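Local coordinates for disulfide bond forming protein (DsbF) (Mycobacterium tuberculosis, PDB 3IOS) that probably oxidises reduced, unfolded secreted proteins so that they acquire their disulfide bonds, acting as an extracellular thioredoxin-family thiol oxidase, at residues A[18-24]-A[107-111]; A[48-54]-A[115-119]. All coordinates share one frame; numbering follows the deposited sequence.

Contact 1 of 2, residues A[18-24]-A[107-111]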
loop_
_atom_site.group_PDB
_atom_site.type_symbol
_atom_site.label_atom_id
_atom_site.label_comp_id
_atom_site.label_asym_id
_atom_site.label_seq_id
_atom_site.Cartn_x
_atom_site.Cartn_y
_atom_site.Cartn_z
ATOM N N ALA A 18 -5.850 12.217 -10.832
ATOM C CA ALA A 18 -4.788 11.665 -11.658
ATOM C C ALA A 18 -3.969 10.632 -10.898
ATOM O O ALA A 18 -3.450 9.686 -11.484
ATOM C CB ALA A 18 -3.884 12.789 -12.159
ATOM N N GLN A 19 -3.864 10.811 -9.585
ATOM C CA GLN A 19 -3.100 9.896 -8.750
ATOM C C GLN A 19 -3.645 8.466 -8.765
ATOM O O GLN A 19 -2.909 7.515 -8.526
ATOM C CB GLN A 19 -3.062 10.399 -7.302
ATOM C CG GLN A 19 -2.346 11.731 -7.087
ATOM C CD GLN A 19 -3.269 12.933 -7.135
ATOM O OE1 GLN A 19 -2.897 14.030 -6.707
ATOM N NE2 GLN A 19 -4.472 12.742 -7.658
ATOM N N LEU A 20 -4.934 8.309 -9.042
ATOM C CA LEU A 20 -5.527 6.976 -9.061
ATOM C C LEU A 20 -5.582 6.370 -10.455
ATOM O O LEU A 20 -6.052 5.251 -10.636
ATOM C CB LEU A 20 -6.937 7.019 -8.468
ATOM C CG LEU A 20 -7.018 7.399 -6.987
ATOM C CD1 LEU A 20 -8.461 7.309 -6.518
ATOM C CD2 LEU A 20 -6.138 6.461 -6.171
ATOM N N GLN A 21 -5.096 7.106 -11.445
ATOM C CA GLN A 21 -5.124 6.603 -12.806
ATOM C C GLN A 21 -3.921 5.737 -13.122
ATOM O O GLN A 21 -2.965 6.175 -13.762
ATOM C CB GLN A 21 -5.231 7.769 -13.788
ATOM C CG GLN A 21 -6.543 8.530 -13.645
ATOM C CD GLN A 21 -6.709 9.628 -14.677
ATOM O OE1 GLN A 21 -6.047 10.665 -14.615
ATOM N NE2 GLN A 21 -7.598 9.402 -15.638
ATOM N N PHE A 22 -3.982 4.496 -12.653
ATOM C CA PHE A 22 -2.917 3.528 -12.871
ATOM C C PHE A 22 -3.494 2.125 -12.762
ATOM O O PHE A 22 -4.550 1.921 -12.166
ATOM C CB PHE A 22 -1.796 3.731 -11.838
ATOM C CG PHE A 22 -2.165 3.314 -10.433
ATOM C CD1 PHE A 22 -2.064 1.984 -10.036
ATOM C CD2 PHE A 22 -2.607 4.256 -9.507
ATOM C CE1 PHE A 22 -2.401 1.595 -8.738
ATOM C CE2 PHE A 22 -2.948 3.875 -8.204
ATOM C CZ PHE A 22 -2.841 2.543 -7.822
ATOM N N SER A 23 -2.810 1.161 -13.364
ATOM C CA SER A 23 -3.245 -0.224 -13.301
ATOM C C SER A 23 -2.042 -1.029 -12.829
ATOM O O SER A 23 -0.917 -0.537 -12.862
ATOM C CB SER A 23 -3.710 -0.707 -14.676
ATOM O OG SER A 23 -2.696 -0.525 -15.643
ATOM N N ALA A 24 -2.283 -2.254 -12.382
ATOM C CA ALA A 24 -1.201 -3.100 -11.903
ATOM C C ALA A 24 -1.661 -4.543 -11.779
ATOM O O ALA A 24 -2.830 -4.851 -11.998
ATOM C CB ALA A 24 -0.703 -2.589 -10.548
ATOM N N VAL A 107 3.807 2.033 -10.418
ATOM C CA VAL A 107 2.935 2.486 -9.341
ATOM C C VAL A 107 3.696 3.410 -8.393
ATOM O O VAL A 107 3.177 4.447 -7.987
ATOM C CB VAL A 107 2.324 1.296 -8.558
ATOM C CG1 VAL A 107 1.390 1.817 -7.466
ATOM C CG2 VAL A 107 1.552 0.390 -9.513
ATOM N N TRP A 108 4.926 3.047 -8.035
ATOM C CA TRP A 108 5.718 3.906 -7.168
ATOM C C TRP A 108 5.907 5.262 -7.841
ATOM O O TRP A 108 5.780 6.309 -7.205
ATOM C CB TRP A 108 7.095 3.297 -6.906
ATOM C CG TRP A 108 7.118 2.256 -5.838
ATOM C CD1 TRP A 108 6.171 1.305 -5.594
ATOM C CD2 TRP A 108 8.182 2.012 -4.915
ATOM N NE1 TRP A 108 6.582 0.474 -4.577
ATOM C CE2 TRP A 108 7.817 0.884 -4.145
ATOM C CE3 TRP A 108 9.415 2.630 -4.670
ATOM C CZ2 TRP A 108 8.640 0.364 -3.142
ATOM C CZ3 TRP A 108 10.236 2.112 -3.671
ATOM C CH2 TRP A 108 9.843 0.987 -2.923
ATOM N N ALA A 109 6.210 5.233 -9.136
ATOM C CA ALA A 109 6.433 6.462 -9.891
ATOM C C ALA A 109 5.197 7.349 -9.866
ATOM O O ALA A 109 5.290 8.569 -9.724
ATOM C CB ALA A 109 6.806 6.123 -11.327
ATOM N N ASN A 110 4.035 6.721 -9.995
ATOM C CA ASN A 110 2.771 7.438 -9.995
ATOM C C ASN A 110 2.525 8.232 -8.714
ATOM O O ASN A 110 1.810 9.234 -8.727
ATOM C CB ASN A 110 1.621 6.459 -10.209
ATOM C CG ASN A 110 0.279 7.149 -10.239
ATOM O OD1 ASN A 110 -0.056 7.816 -11.199
ATOM N ND2 ASN A 110 -0.486 7.009 -9.167
ATOM N N PHE A 111 3.116 7.790 -7.611
ATOM C CA PHE A 111 2.936 8.468 -6.334
ATOM C C PHE A 111 4.177 9.230 -5.894
ATOM O O PHE A 111 4.248 9.728 -4.770
ATOM C CB PHE A 111 2.541 7.451 -5.259
ATOM C CG PHE A 111 1.121 6.972 -5.371
ATOM C CD1 PHE A 111 0.083 7.697 -4.789
ATOM C CD2 PHE A 111 0.818 5.806 -6.062
ATOM C CE1 PHE A 111 -1.238 7.267 -4.897
ATOM C CE2 PHE A 111 -0.504 5.363 -6.179
ATOM C CZ PHE A 111 -1.532 6.099 -5.592
#

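Contact 2 of 2, residues A[48-54]-A[115-119]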
loop_
_atom_site.group_PDB
_atom_site.type_symbol
_atom_site.label_atom_id
_atom_site.label_comp_id
_atom_site.label_asym_id
_atom_site.label_seq_id
_atom_site.Cartn_x
_atom_site.Cartn_y
_atom_site.Cartn_z
ATOM N N ALA A 48 9.511 -2.863 0.105
ATOM C CA ALA A 48 10.499 -3.633 -0.654
ATOM C C ALA A 48 10.771 -4.835 0.250
ATOM O O ALA A 48 10.926 -4.681 1.457
ATOM C CB ALA A 48 11.774 -2.817 -0.870
ATOM N N PRO A 49 10.840 -6.044 -0.325
ATOM C CA PRO A 49 11.078 -7.271 0.444
ATOM C C PRO A 49 12.327 -7.298 1.318
ATOM O O PRO A 49 12.322 -7.889 2.400
ATOM C CB PRO A 49 11.132 -8.358 -0.636
ATOM C CG PRO A 49 10.399 -7.765 -1.791
ATOM C CD PRO A 49 10.821 -6.331 -1.767
ATOM N N TRP A 50 13.393 -6.662 0.841
ATOM C CA TRP A 50 14.668 -6.640 1.545
ATOM C C TRP A 50 14.797 -5.521 2.562
ATOM O O TRP A 50 15.832 -5.418 3.250
ATOM C CB TRP A 50 15.800 -6.541 0.520
ATOM C CG TRP A 50 15.536 -5.481 -0.511
ATOM C CD1 TRP A 50 15.058 -5.665 -1.774
ATOM C CD2 TRP A 50 15.652 -4.066 -0.326
ATOM N NE1 TRP A 50 14.867 -4.453 -2.391
ATOM C CE2 TRP A 50 15.231 -3.454 -1.526
ATOM C CE3 TRP A 50 16.082 -3.254 0.734
ATOM C CZ2 TRP A 50 15.208 -2.065 -1.693
ATOM C CZ3 TRP A 50 16.058 -1.874 0.570
ATOM C CH2 TRP A 50 15.631 -1.295 -0.640
ATOM N N CYS A 51 13.806 -4.683 2.696
ATOM C CA CYS A 51 13.891 -3.581 3.614
ATOM C C CYS A 51 13.540 -3.986 5.051
ATOM O O CYS A 51 12.384 -4.360 5.345
ATOM C CB CYS A 51 12.854 -2.546 3.012
ATOM S SG CYS A 51 13.024 -0.974 4.026
ATOM N N PRO A 52 14.512 -3.894 5.932
ATOM C CA PRO A 52 14.297 -4.218 7.327
ATOM C C PRO A 52 13.229 -3.420 8.015
ATOM O O PRO A 52 12.539 -3.929 8.899
ATOM C CB PRO A 52 15.691 -4.030 7.936
ATOM C CG PRO A 52 16.287 -2.958 7.087
ATOM C CD PRO A 52 15.873 -3.378 5.698
ATOM N N THR A 53 13.095 -2.167 7.614
ATOM C CA THR A 53 12.075 -1.310 8.199
ATOM C C THR A 53 10.701 -1.815 7.761
ATOM O O THR A 53 9.770 -1.864 8.566
ATOM C CB THR A 53 12.263 0.155 7.766
ATOM O OG1 THR A 53 13.553 0.612 8.195
ATOM C CG2 THR A 53 11.194 1.041 8.383
ATOM N N CYS A 54 10.570 -2.194 6.492
ATOM C CA CYS A 54 9.294 -2.719 6.009
ATOM C C CYS A 54 8.957 -4.035 6.674
ATOM O O CYS A 54 7.796 -4.316 6.959
ATOM C CB CYS A 54 9.329 -2.926 4.504
ATOM S SG CYS A 54 9.377 -1.369 3.573
ATOM N N GLN A 115 11.711 5.851 -2.467
ATOM C CA GLN A 115 12.275 5.065 -1.378
ATOM C C GLN A 115 11.216 4.584 -0.395
ATOM O O GLN A 115 10.263 5.296 -0.089
ATOM C CB GLN A 115 13.316 5.887 -0.619
ATOM C CG GLN A 115 14.467 6.379 -1.472
ATOM C CD GLN A 115 15.392 7.301 -0.702
ATOM O OE1 GLN A 115 15.989 6.905 0.299
ATOM N NE2 GLN A 115 15.514 8.540 -1.167
ATOM N N GLN A 116 11.398 3.371 0.105
ATOM C CA GLN A 116 10.467 2.810 1.067
ATOM C C GLN A 116 11.062 2.979 2.459
ATOM O O GLN A 116 12.268 3.160 2.611
ATOM C CB GLN A 116 10.236 1.323 0.786
ATOM C CG GLN A 116 11.392 0.419 1.179
ATOM C CD GLN A 116 12.706 0.850 0.563
ATOM O OE1 GLN A 116 12.761 1.209 -0.614
ATOM N NE2 GLN A 116 13.774 0.810 1.351
ATOM N N PRO A 117 10.213 2.937 3.493
ATOM C CA PRO A 117 8.775 2.741 3.319
ATOM C C PRO A 117 8.069 4.068 3.072
ATOM O O PRO A 117 8.623 5.139 3.330
ATOM C CB PRO A 117 8.361 2.107 4.639
ATOM C CG PRO A 117 9.238 2.825 5.614
ATOM C CD PRO A 117 10.588 2.842 4.916
ATOM N N ALA A 118 6.852 3.985 2.551
ATOM C CA ALA A 118 6.046 5.168 2.297
ATOM C C ALA A 118 4.588 4.754 2.380
ATOM O O ALA A 118 4.258 3.570 2.245
ATOM C CB ALA A 118 6.354 5.750 0.924
ATOM N N TYR A 119 3.725 5.734 2.614
ATOM C CA TYR A 119 2.294 5.491 2.729
ATOM C C TYR A 119 1.522 6.547 1.955
ATOM O O TYR A 119 1.861 7.728 2.006
ATOM C CB TYR A 119 1.871 5.560 4.201
ATOM C CG TYR A 119 2.458 4.480 5.067
ATOM C CD1 TYR A 119 1.735 3.323 5.347
ATOM C CD2 TYR A 119 3.751 4.592 5.577
ATOM C CE1 TYR A 119 2.281 2.301 6.112
ATOM C CE2 TYR A 119 4.311 3.571 6.341
ATOM C CZ TYR A 119 3.566 2.429 6.603
ATOM O OH TYR A 119 4.104 1.411 7.355
#

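Contact 1 of 2, residues A[18-24]-A[107-111]
Asn-110 ND2 donates to the backbone carbonyl Gln-19 O over 2.6 Å, a short bond bent to 149° at the hydrogen. The oxygen lies close to the amide plane of Asn-110, whereas the nitrogen meets the carbonyl obliquely, tilted out of its plane. Asn-110 has CG anti to the backbone nitrogen (chi1 -179°), which directs the amide toward the 3-10 segment 18-20.

Two phenylalanines close around this bond. The same ND2 lies over one face of the Phe-111 ring, offset toward its rim, and is 3.5 Å from Phe-22 CD2. Gln-19 O in turn is 3.5 Å from Phe-111 CZ and lies in plane at the edge of the Phe-22 ring. The rings themselves meet at 75° between planes, with Phe-22 CE2 reaching the edge of Phe-111 at CE2, 3.5 Å away.

Toward the start of the helix the contact becomes purely apolar. Val-107 splits its methyls: CG1 covers one face of the Phe-22 ring, 4.0 Å from CE1, while CG2 reaches Phe-22 CD1 and packs 3.9 Å from Ala-24 CB. Behind these residues, Leu-44 of the central-sheet strand 42-47 touches both phenylalanines, and backbone bonds from Phe-22 to Gly-34 and from Ala-24 to Phe-32 tie the N-terminal segment to its hairpin partner. Asp-102 receives the backbone N-H groups of Val-107 and Trp-108, holding the first turn of the helix.

The chemistry is thus a single amide-to-carbonyl bond flanked by aromatic carbon, which fixes the amide's rotation and satisfies the Gln-19 carbonyl, while ring and methyl packing joins the N-terminal hairpin to the short helix over the central sheet.

Contact 2 of 2, residues A[48-54]-A[115-119]
Cys-51 SG lies 3.3 Å from Gln-116 NE2 in hydrogen-bonding geometry, with 155° at the hydrogen and the sulfur close to the amide plane; both cysteines are deposited in two conformers, and this holds for the one described. The Gln-116 chain, bent at chi2 (-54°), lays CG 3.6 Å from both Cys-51 SG and Cys-54 SG. Its NE2 also comes 3.4 Å from Trp-50 CH2, the ring and amide planes being 73° apart. Pro-117 follows a cis peptide bond and places CB 3.8 Å from Cys-54 SG, while its CG meets the Thr-53 methyl CG2 at the same distance.

The next shell sets these groups. Cys-51 is the N-cap of helix 52-67, and its sulfur takes a weak bond from Cys-54 N. Trp-50 NE1 bonds to Leu-79 O, fixing the indole beside the amide, and Pro-117 is paired through its backbone with Gly-133.

This is the CxxC helix start facing the cis-proline loop of a thioredoxin fold. Cys-51 SG and Cys-54 SG stand 3.7 Å apart, too far for a disulfide and consistent with the reduced form, so the bond to Gln-116 can be claimed for this conformer alone.

Overall arrangement
Both contacts belong to the thioredoxin-fold part of the protein, and their centres lie 18 Å apart. Contact 2 holds the redox cysteines; contact 1 packs the N-terminal hairpin far from them. Trp-108, which does not touch segment 18-24, reaches contact 2 instead: its CH2 packs 3.7 Å from OE1 of Gln-116, the residue preceding the cis-proline. Trp-108 is itself fixed by a bond from NE1 to Val-76 O and by an edge-to-face meeting with Phe-46, whose ring also meets Phe-111 and whose backbone pairs with Ala-118. Helix 106-110 and strand 118-122 follow each other in the chain, so segments 107-111, structural, and 115-119, at the redox site, are separated by three residues.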